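Local coordinates for protein putative hexose oxidase (Nonomuraea sp. ATCC 39727, PDB 5AWV) that carries covalently attached FAD and probably oxidises a sugar of glycopeptide antibiotics such as teicoplanin, which it binds, at residues H499-A507 / F515-P523; T67-V78 / E183-A193. All coordinates share one frame; numbering follows the deposited sequence.

Interaction 1 (H499-A507 / F515-P523); sequences HPRLRKVKA and FHHALSIRP
Ile-521 presses its branches against helix 499-507, CD1 lying 3.9 Å from CB of Leu-502 and CG2 3.9 Å from CA of Arg-503. A beta-branched aliphatic residue suits this place: with CG1 beside its own backbone N and CG2 beside the carbonyl carbon (chi1 -62°), it offers one branch to each of two consecutive helical residues. Lys-506 runs along the same tail. Its CB packs on CG2 of Ile-521; beyond it the chain bends at chi2 (66°), and CE passes 3.3 Å from O of Ile-521 while NZ ends 2.7 Å from O of Phe-515. A water joins that NZ to O of Ile-521, and the main partner of the ammonium is Asp-510, with Asn-220 O as a further acceptor; the buried charge is thus well met. Arg-503 lies along the end of the chain. Its NE donates to O of Arg-522 at 3.0 Å in a bent bond (138°), from above the carbonyl plane. The terminal carboxylate lies close by, OXT of Pro-523 being 4.2 Å from NE of Arg-503 but well out of the guanidinium plane, an attraction of charges alone. The ring of Pro-523 lies against Ala-507, whose small side chain lets the tail come near. In the second shell, CE1 of His-499 lies 3.6 Å above one guanidinium face of Arg-503, offset toward its rim, and a water bridges His-499 NE2, Arg-503 NH2 and Arg-522 N. Helix 490-495 touches Leu-502 and Ile-521 through Tyr-495, while helix 207-212 packs on Leu-502 and Val-505.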
loop_
_atom_site.group_PDB
_atom_site.type_symbol
_atom_site.label_atom_id
_atom_site.label_comp_id
_atom_site.label_asym_id
_atom_site.label_seq_id
_atom_site.Cartn_x
_atom_site.Cartn_y
_atom_site.Cartn_z
ATOM N N HIS A 499 -5.813 -3.131 -19.683
ATOM C CA HIS A 499 -4.936 -4.199 -19.738
ATOM C C HIS A 499 -4.052 -4.174 -21.066
ATOM O O HIS A 499 -2.842 -4.464 -21.024
ATOM C CB HIS A 499 -5.648 -5.512 -19.617
ATOM C CG HIS A 499 -4.717 -6.642 -19.631
ATOM N ND1 HIS A 499 -4.743 -7.639 -20.596
ATOM C CD2 HIS A 499 -3.725 -6.954 -18.795
ATOM C CE1 HIS A 499 -3.768 -8.491 -20.348
ATOM N NE2 HIS A 499 -3.166 -8.113 -19.238
ATOM N N PRO A 500 -4.679 -3.833 -22.203
ATOM C CA PRO A 500 -3.899 -3.856 -23.454
ATOM C C PRO A 500 -2.729 -2.897 -23.401
ATOM O O PRO A 500 -1.634 -3.274 -23.764
ATOM C CB PRO A 500 -4.943 -3.509 -24.561
ATOM C CG PRO A 500 -6.248 -3.978 -23.961
ATOM C CD PRO A 500 -6.122 -3.743 -22.450
ATOM N N ARG A 501 -2.941 -1.670 -22.969
ATOM C CA ARG A 501 -1.834 -0.746 -22.807
ATOM C C ARG A 501 -0.807 -1.192 -21.775
ATOM O O ARG A 501 0.405 -1.113 -22.034
ATOM C CB ARG A 501 -2.335 0.626 -22.482
ATOM C CG ARG A 501 -1.177 1.633 -22.477
ATOM C CD ARG A 501 -1.733 3.003 -22.316
ATOM N NE ARG A 501 -0.644 3.953 -22.355
ATOM C CZ ARG A 501 -0.754 5.201 -21.998
ATOM N NH1 ARG A 501 -1.907 5.708 -21.576
ATOM N NH2 ARG A 501 0.307 5.952 -22.101
ATOM N N LEU A 502 -1.257 -1.745 -20.654
ATOM C CA LEU A 502 -0.287 -2.278 -19.700
ATOM C C LEU A 502 0.545 -3.413 -20.277
ATOM O O LEU A 502 1.760 -3.516 -20.025
ATOM C CB LEU A 502 -0.925 -2.758 -18.412
ATOM C CG LEU A 502 -1.565 -1.717 -17.541
ATOM C CD1 LEU A 502 -2.580 -2.379 -16.613
ATOM C CD2 LEU A 502 -0.508 -0.971 -16.732
ATOM N N ARG A 503 -0.084 -4.262 -21.111
ATOM C CA ARG A 503 0.718 -5.309 -21.768
ATOM C C ARG A 503 1.809 -4.729 -22.746
ATOM O O ARG A 503 2.894 -5.233 -22.820
ATOM C CB ARG A 503 -0.231 -6.371 -22.400
ATOM C CG ARG A 503 0.482 -7.341 -23.265
ATOM C CD ARG A 503 -0.409 -8.482 -23.673
ATOM N NE ARG A 503 -0.677 -9.414 -22.607
ATOM C CZ ARG A 503 -1.509 -10.435 -22.732
ATOM N NH1 ARG A 503 -2.184 -10.607 -23.870
ATOM N NH2 ARG A 503 -1.698 -11.276 -21.731
ATOM N N LYS A 504 1.502 -3.672 -23.462
ATOM C CA LYS A 504 2.488 -2.999 -24.316
ATOM C C LYS A 504 3.636 -2.417 -23.509
ATOM O O LYS A 504 4.807 -2.579 -23.878
ATOM C CB LYS A 504 1.817 -1.959 -25.180
ATOM C CG LYS A 504 0.976 -2.642 -26.258
ATOM C CD LYS A 504 0.130 -1.656 -27.007
ATOM C CE LYS A 504 -0.526 -2.335 -28.209
ATOM N NZ LYS A 504 -1.162 -1.259 -29.006
ATOM N N VAL A 505 3.342 -1.838 -22.335
ATOM C CA VAL A 505 4.387 -1.340 -21.435
ATOM C C VAL A 505 5.310 -2.401 -20.928
ATOM O O VAL A 505 6.562 -2.254 -20.961
ATOM C CB VAL A 505 3.844 -0.507 -20.263
ATOM C CG1 VAL A 505 4.991 0.061 -19.466
ATOM C CG2 VAL A 505 3.070 0.649 -20.805
ATOM N N LYS A 506 4.730 -3.541 -20.553
ATOM C CA LYS A 506 5.432 -4.675 -20.070
ATOM C C LYS A 506 6.424 -5.223 -21.173
ATOM O O LYS A 506 7.589 -5.430 -20.887
ATOM C CB LYS A 506 4.425 -5.753 -19.669
ATOM C CG LYS A 506 4.994 -7.092 -19.312
ATOM C CD LYS A 506 5.848 -7.025 -18.034
ATOM C CE LYS A 506 6.419 -8.406 -17.706
ATOM N NZ LYS A 506 7.087 -8.482 -16.368
ATOM N N ALA A 507 5.911 -5.454 -22.396
ATOM C CA ALA A 507 6.723 -5.856 -23.530
ATOM C C ALA A 507 7.854 -4.837 -23.820
ATOM O O ALA A 507 8.990 -5.266 -24.125
ATOM C CB ALA A 507 5.866 -6.022 -24.777
ATOM N N PHE A 515 10.664 -9.550 -14.143
ATOM C CA PHE A 515 9.812 -9.159 -12.988
ATOM C C PHE A 515 8.469 -9.845 -13.121
ATOM O O PHE A 515 7.711 -9.520 -13.997
ATOM C CB PHE A 515 9.719 -7.662 -12.922
ATOM C CG PHE A 515 11.042 -7.042 -12.725
ATOM C CD1 PHE A 515 11.594 -7.008 -11.450
ATOM C CD2 PHE A 515 11.822 -6.607 -13.813
ATOM C CE1 PHE A 515 12.860 -6.508 -11.239
ATOM C CE2 PHE A 515 13.111 -6.093 -13.577
ATOM C CZ PHE A 515 13.602 -6.027 -12.280
ATOM N N HIS A 516 8.235 -10.857 -12.290
ATOM C CA HIS A 516 7.039 -11.638 -12.373
ATOM C C HIS A 516 6.624 -12.294 -11.034
ATOM O O HIS A 516 7.417 -12.449 -10.152
ATOM C CB HIS A 516 7.151 -12.716 -13.535
ATOM C CG HIS A 516 8.102 -13.826 -13.245
ATOM N ND1 HIS A 516 7.708 -14.997 -12.658
ATOM C CD2 HIS A 516 9.443 -13.925 -13.430
ATOM C CE1 HIS A 516 8.771 -15.778 -12.473
ATOM N NE2 HIS A 516 9.838 -15.131 -12.924
ATOM N N HIS A 517 5.346 -12.671 -10.980
ATOM C CA HIS A 517 4.680 -13.297 -9.846
ATOM C C HIS A 517 3.315 -13.762 -10.270
ATOM O O HIS A 517 2.956 -13.587 -11.428
ATOM C CB HIS A 517 4.657 -12.343 -8.635
ATOM C CG HIS A 517 4.047 -10.996 -8.904
ATOM N ND1 HIS A 517 2.713 -10.833 -9.201
ATOM C CD2 HIS A 517 4.596 -9.758 -8.925
ATOM C CE1 HIS A 517 2.450 -9.537 -9.338
ATOM N NE2 HIS A 517 3.577 -8.863 -9.170
ATOM N N ALA A 518 2.506 -14.341 -9.358
ATOM C CA ALA A 518 1.173 -14.950 -9.702
ATOM C C ALA A 518 0.098 -14.196 -10.568
ATOM O O ALA A 518 -0.653 -14.817 -11.324
ATOM C CB ALA A 518 0.534 -15.578 -8.451
ATOM N N LEU A 519 0.095 -12.888 -10.498
ATOM C CA LEU A 519 -0.834 -11.995 -11.127
ATOM C C LEU A 519 0.011 -10.841 -11.768
ATOM O O LEU A 519 -0.376 -9.680 -11.748
ATOM C CB LEU A 519 -1.744 -11.382 -10.049
ATOM C CG LEU A 519 -2.710 -12.345 -9.338
ATOM C CD1 LEU A 519 -3.428 -11.549 -8.277
ATOM C CD2 LEU A 519 -3.674 -12.964 -10.345
ATOM N N SER A 520 1.158 -11.195 -12.382
ATOM C CA SER A 520 1.966 -10.228 -13.171
ATOM C C SER A 520 1.516 -10.160 -14.617
ATOM O O SER A 520 1.089 -11.142 -15.229
ATOM C CB SER A 520 3.434 -10.486 -13.018
ATOM O OG SER A 520 3.758 -11.802 -13.533
ATOM N N ILE A 521 1.556 -8.958 -15.142
ATOM C CA ILE A 521 1.195 -8.654 -16.511
ATOM C C ILE A 521 2.174 -9.472 -17.405
ATOM O O ILE A 521 3.375 -9.558 -17.143
ATOM C CB ILE A 521 1.278 -7.163 -16.769
ATOM C CG1 ILE A 521 0.262 -6.399 -15.863
ATOM C CG2 ILE A 521 0.984 -6.861 -18.225
ATOM C CD1 ILE A 521 0.603 -4.956 -15.612
ATOM N N ARG A 522 1.610 -10.156 -18.376
ATOM C CA ARG A 522 2.391 -10.946 -19.328
ATOM C C ARG A 522 2.693 -10.073 -20.543
ATOM O O ARG A 522 1.802 -9.306 -20.961
ATOM C CB ARG A 522 1.546 -12.093 -19.788
ATOM C CG ARG A 522 1.171 -13.024 -18.675
ATOM C CD ARG A 522 2.132 -14.185 -18.596
ATOM N NE ARG A 522 3.040 -14.078 -17.459
ATOM C CZ ARG A 522 4.102 -14.864 -17.266
ATOM N NH1 ARG A 522 4.406 -15.833 -18.152
ATOM N NH2 ARG A 522 4.868 -14.683 -16.171
ATOM N N PRO A 523 3.936 -10.174 -21.119
ATOM C CA PRO A 523 4.240 -9.331 -22.314
ATOM C C PRO A 523 3.361 -9.741 -23.521
ATOM O O PRO A 523 2.910 -10.914 -23.592
ATOM C CB PRO A 523 5.736 -9.587 -22.582
ATOM C CG PRO A 523 6.244 -10.368 -21.376
ATOM C CD PRO A 523 5.051 -11.090 -20.807
ATOM O OXT PRO A 523 3.044 -8.904 -24.388
HETATM O O HOH W 1 -1.310 -10.154 -18.709
HETATM O O HOH W 2 2.367 -6.506 -25.976
HETATM O O HOH W 3 4.491 -7.992 -15.352
#

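Interaction 2 (T67-V78 / E183-A193); sequences TQQVADAVEETV and EVVVVNKQGKA
In the FAD-binding domain, helix 67-78 lies over one face of an antiparallel sheet, nearly along strand 183-187: their axes approach to 8.8 Å at 21°. Alternation along the strand puts Glu-183, Val-185 and Val-187 toward the helix, where Val-70, Val-74 and Val-78 come at successive turns. Val-185 sits between two turns, its CG1 3.7 Å from CA of Ala-71 and its CG2 3.9 Å from CG1 of Val-70; alanine at 71 lets the strand close in. Farther on, CG1 of Val-74 meets CG2 of Val-187 at 3.4 Å, tighter than usual. Compact, branched valines fill this seam. Polar bonds tie both flanks. OG1 of Thr-67 donates to OE1 of Glu-183 at 2.6 Å on the syn side of the carboxylate, 32° out of its plane; the same oxygen also takes a salt bridge from Lys-226 and a bond from Thr-225, so OE1 of this buried acid has several partners. At the other edge of the contact, Glu-75 likewise accepts, from N of Ala-193, on OE1 at 2.9 Å, from above its carboxylate plane. Between the strands, residues 188-191 form a type I turn, and OD1 of Asn-188 accepts from N of Lys-192 just beyond it. Gly-191 closes the turn against Val-78, whose CG1 comes 3.5 Å from O of Gly-191; its positive phi (93°) is a conformation glycine adopts readily. Strand 179-187 runs between antiparallel neighbours 193-199 and 223-229, and strand 104-107 of the small mixed sheet touches the helix at Ala-73, Val-74 and Thr-77.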
loop_
_atom_site.group_PDB
_atom_site.type_symbol
_atom_site.label_atom_id
_atom_site.label_comp_id
_atom_site.label_asym_id
_atom_site.label_seq_id
_atom_site.Cartn_x
_atom_site.Cartn_y
_atom_site.Cartn_z
ATOM N N THR A 67 20.080 4.107 -6.024
ATOM C CA THR A 67 19.568 3.669 -7.358
ATOM C C THR A 67 20.638 2.817 -8.041
ATOM O O THR A 67 20.339 1.735 -8.587
ATOM C CB THR A 67 19.166 4.868 -8.190
ATOM O OG1 THR A 67 18.111 5.518 -7.514
ATOM C CG2 THR A 67 18.724 4.479 -9.585
ATOM N N GLN A 68 21.912 3.246 -7.952
ATOM C CA GLN A 68 22.999 2.447 -8.569
ATOM C C GLN A 68 23.114 1.078 -7.959
ATOM O O GLN A 68 23.345 0.092 -8.620
ATOM C CB GLN A 68 24.374 3.165 -8.510
ATOM C CG GLN A 68 25.528 2.361 -9.163
ATOM C CD GLN A 68 25.267 2.142 -10.668
ATOM O OE1 GLN A 68 25.314 0.996 -11.182
ATOM N NE2 GLN A 68 24.882 3.220 -11.352
ATOM N N GLN A 69 23.054 0.991 -6.653
ATOM C CA GLN A 69 23.046 -0.274 -6.040
ATOM C C GLN A 69 21.878 -1.157 -6.446
ATOM O O GLN A 69 22.034 -2.398 -6.555
ATOM C CB GLN A 69 22.982 -0.120 -4.526
ATOM C CG GLN A 69 24.313 0.297 -3.893
ATOM C CD GLN A 69 24.128 0.597 -2.393
ATOM O OE1 GLN A 69 23.516 -0.164 -1.682
ATOM N NE2 GLN A 69 24.630 1.696 -1.954
ATOM N N VAL A 70 20.688 -0.564 -6.622
ATOM C CA VAL A 70 19.561 -1.372 -7.149
ATOM C C VAL A 70 19.925 -1.923 -8.534
ATOM O O VAL A 70 19.714 -3.127 -8.819
ATOM C CB VAL A 70 18.234 -0.536 -7.254
ATOM C CG1 VAL A 70 17.105 -1.327 -7.892
ATOM C CG2 VAL A 70 17.805 -0.058 -5.878
ATOM N N ALA A 71 20.347 -1.031 -9.415
ATOM C CA ALA A 71 20.739 -1.457 -10.782
ATOM C C ALA A 71 21.750 -2.599 -10.752
ATOM O O ALA A 71 21.548 -3.628 -11.437
ATOM C CB ALA A 71 21.261 -0.328 -11.558
ATOM N N ASP A 72 22.763 -2.509 -9.897
ATOM C CA ASP A 72 23.731 -3.657 -9.737
ATOM C C ASP A 72 23.094 -4.931 -9.208
ATOM O O ASP A 72 23.435 -6.079 -9.619
ATOM C CB ASP A 72 24.963 -3.320 -8.855
ATOM C CG ASP A 72 25.698 -2.041 -9.308
ATOM O OD1 ASP A 72 25.732 -1.776 -10.540
ATOM O OD2 ASP A 72 26.241 -1.295 -8.428
ATOM N N ALA A 73 22.183 -4.775 -8.246
ATOM C CA ALA A 73 21.535 -5.934 -7.642
ATOM C C ALA A 73 20.604 -6.605 -8.668
ATOM O O ALA A 73 20.631 -7.793 -8.778
ATOM C CB ALA A 73 20.771 -5.541 -6.386
ATOM N N VAL A 74 19.861 -5.825 -9.436
ATOM C CA VAL A 74 19.025 -6.346 -10.514
ATOM C C VAL A 74 19.894 -7.117 -11.543
ATOM O O VAL A 74 19.646 -8.304 -11.771
ATOM C CB VAL A 74 18.259 -5.213 -11.188
ATOM C CG1 VAL A 74 17.574 -5.713 -12.441
ATOM C CG2 VAL A 74 17.120 -4.725 -10.213
ATOM N N GLU A 75 20.957 -6.465 -12.026
ATOM C CA GLU A 75 21.885 -7.083 -13.022
ATOM C C GLU A 75 22.476 -8.383 -12.551
ATOM O O GLU A 75 22.587 -9.344 -13.301
ATOM C CB GLU A 75 23.004 -6.117 -13.428
ATOM C CG GLU A 75 23.306 -6.005 -14.948
ATOM C CD GLU A 75 23.597 -4.534 -15.361
ATOM O OE1 GLU A 75 23.550 -4.183 -16.540
ATOM O OE2 GLU A 75 23.812 -3.656 -14.504
ATOM N N GLU A 76 22.875 -8.437 -11.298
ATOM C CA GLU A 76 23.293 -9.673 -10.711
ATOM C C GLU A 76 22.306 -10.847 -10.769
ATOM O O GLU A 76 22.712 -12.002 -11.031
ATOM C CB GLU A 76 23.773 -9.453 -9.272
ATOM C CG GLU A 76 24.369 -10.735 -8.714
ATOM C CD GLU A 76 25.132 -10.568 -7.408
ATOM O OE1 GLU A 76 25.333 -11.629 -6.775
ATOM O OE2 GLU A 76 25.497 -9.418 -7.008
ATOM N N THR A 77 21.017 -10.579 -10.531
ATOM C CA THR A 77 20.036 -11.623 -10.614
ATOM C C THR A 77 19.848 -11.987 -12.112
ATOM O O THR A 77 19.515 -13.083 -12.398
ATOM C CB THR A 77 18.670 -11.194 -10.010
ATOM O OG1 THR A 77 18.137 -10.095 -10.775
ATOM C CG2 THR A 77 18.834 -10.746 -8.536
ATOM N N VAL A 78 19.965 -11.034 -13.015
ATOM C CA VAL A 78 19.803 -11.386 -14.445
ATOM C C VAL A 78 20.948 -12.319 -14.886
ATOM O O VAL A 78 20.728 -13.347 -15.514
ATOM C CB VAL A 78 19.825 -10.181 -15.329
ATOM C CG1 VAL A 78 19.558 -10.604 -16.796
ATOM C CG2 VAL A 78 18.743 -9.225 -14.946
ATOM N N GLU A 183 11.212 7.011 -11.024
ATOM C CA GLU A 183 12.521 6.503 -11.411
ATOM C C GLU A 183 12.500 5.020 -11.231
ATOM O O GLU A 183 12.167 4.505 -10.191
ATOM C CB GLU A 183 13.652 7.091 -10.550
ATOM C CG GLU A 183 15.042 6.680 -11.035
ATOM C CD GLU A 183 16.189 7.228 -10.126
ATOM O OE1 GLU A 183 16.425 6.806 -8.967
ATOM O OE2 GLU A 183 16.881 8.078 -10.594
ATOM N N VAL A 184 12.765 4.290 -12.310
ATOM C CA VAL A 184 12.631 2.847 -12.327
ATOM C C VAL A 184 13.895 2.238 -12.916
ATOM O O VAL A 184 14.424 2.751 -13.941
ATOM C CB VAL A 184 11.480 2.428 -13.248
ATOM C CG1 VAL A 184 11.125 0.959 -13.006
ATOM C CG2 VAL A 184 10.261 3.317 -12.986
ATOM N N VAL A 185 14.332 1.133 -12.318
ATOM C CA VAL A 185 15.404 0.317 -12.837
ATOM C C VAL A 185 14.740 -0.840 -13.623
ATOM O O VAL A 185 14.002 -1.642 -13.063
ATOM C CB VAL A 185 16.330 -0.182 -11.756
ATOM C CG1 VAL A 185 17.307 -1.211 -12.255
ATOM C CG2 VAL A 185 17.047 0.977 -11.087
ATOM N N VAL A 186 14.946 -0.835 -14.927
ATOM C CA VAL A 186 14.418 -1.831 -15.838
ATOM C C VAL A 186 15.532 -2.663 -16.480
ATOM O O VAL A 186 16.679 -2.234 -16.478
ATOM C CB VAL A 186 13.606 -1.150 -16.982
ATOM C CG1 VAL A 186 12.411 -0.394 -16.394
ATOM C CG2 VAL A 186 14.481 -0.208 -17.847
ATOM N N VAL A 187 15.162 -3.788 -17.087
ATOM C CA VAL A 187 16.115 -4.713 -17.692
ATOM C C VAL A 187 15.798 -4.811 -19.158
ATOM O O VAL A 187 14.672 -5.195 -19.512
ATOM C CB VAL A 187 16.000 -6.095 -17.099
ATOM C CG1 VAL A 187 16.849 -7.081 -17.841
ATOM C CG2 VAL A 187 16.429 -6.089 -15.630
ATOM N N ASN A 188 16.784 -4.509 -20.034
ATOM C CA ASN A 188 16.493 -4.542 -21.504
ATOM C C ASN A 188 16.608 -5.944 -22.088
ATOM O O ASN A 188 16.907 -6.893 -21.388
ATOM C CB ASN A 188 17.378 -3.507 -22.290
ATOM C CG ASN A 188 18.854 -3.830 -22.238
ATOM O OD1 ASN A 188 19.290 -4.892 -21.866
ATOM N ND2 ASN A 188 19.608 -2.869 -22.548
ATOM N N LYS A 189 16.380 -6.095 -23.392
ATOM C CA LYS A 189 16.446 -7.446 -23.987
ATOM C C LYS A 189 17.820 -8.063 -23.879
ATOM O O LYS A 189 17.918 -9.261 -23.683
ATOM C CB LYS A 189 15.957 -7.489 -25.455
ATOM C CG LYS A 189 15.458 -8.920 -25.756
ATOM C CD LYS A 189 15.358 -9.351 -27.235
ATOM C CE LYS A 189 13.950 -9.795 -27.653
ATOM N NZ LYS A 189 13.081 -8.592 -27.811
ATOM N N GLN A 190 18.890 -7.257 -23.879
ATOM C CA GLN A 190 20.246 -7.834 -23.691
ATOM C C GLN A 190 20.573 -8.152 -22.243
ATOM O O GLN A 190 21.646 -8.665 -21.966
ATOM C CB GLN A 190 21.358 -6.924 -24.247
ATOM C CG GLN A 190 21.246 -6.654 -25.751
ATOM C CD GLN A 190 20.080 -5.745 -26.093
ATOM O OE1 GLN A 190 19.658 -4.917 -25.272
ATOM N NE2 GLN A 190 19.499 -5.935 -27.271
ATOM N N GLY A 191 19.682 -7.854 -21.300
ATOM C CA GLY A 191 19.903 -8.288 -19.909
ATOM C C GLY A 191 20.606 -7.266 -19.054
ATOM O O GLY A 191 21.029 -7.606 -17.971
ATOM N N LYS A 192 20.706 -6.031 -19.527
ATOM C CA LYS A 192 21.331 -4.950 -18.806
ATOM C C LYS A 192 20.282 -4.129 -18.038
ATOM O O LYS A 192 19.252 -3.722 -18.592
ATOM C CB LYS A 192 21.917 -3.864 -19.754
ATOM C CG LYS A 192 22.973 -4.299 -20.748
ATOM C CD LYS A 192 24.063 -5.141 -20.081
ATOM C CE LYS A 192 25.326 -5.136 -20.955
ATOM N NZ LYS A 192 25.073 -5.802 -22.276
ATOM N N ALA A 193 20.662 -3.709 -16.845
ATOM C CA ALA A 193 19.845 -2.816 -16.048
ATOM C C ALA A 193 20.054 -1.390 -16.451
ATOM O O ALA A 193 21.188 -0.973 -16.622
ATOM C CB ALA A 193 20.176 -3.089 -14.583
#

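Interactions 1 and 2 lie 18 Å apart between centres, on the same side of the chain's centre, and meet through one side chain. Phe-515, at the start of the tail in interaction 1, reaches CE2 to 3.9 Å from CG2 of Val-187 and CZ to 4.0 Å from CG1 of Val-74, the close valine pair of interaction 2. The aromatic ring thus joins the berberine-like region to the FAD-binding domain. The side chain of Phe-515 is about 7 Å from FAD and that of Val-70 about 8 Å, while His-517 of the tail touches the cofactor itself. Interaction 1 thus includes a residue of the FAD pocket, whereas interaction 2 lies farther out.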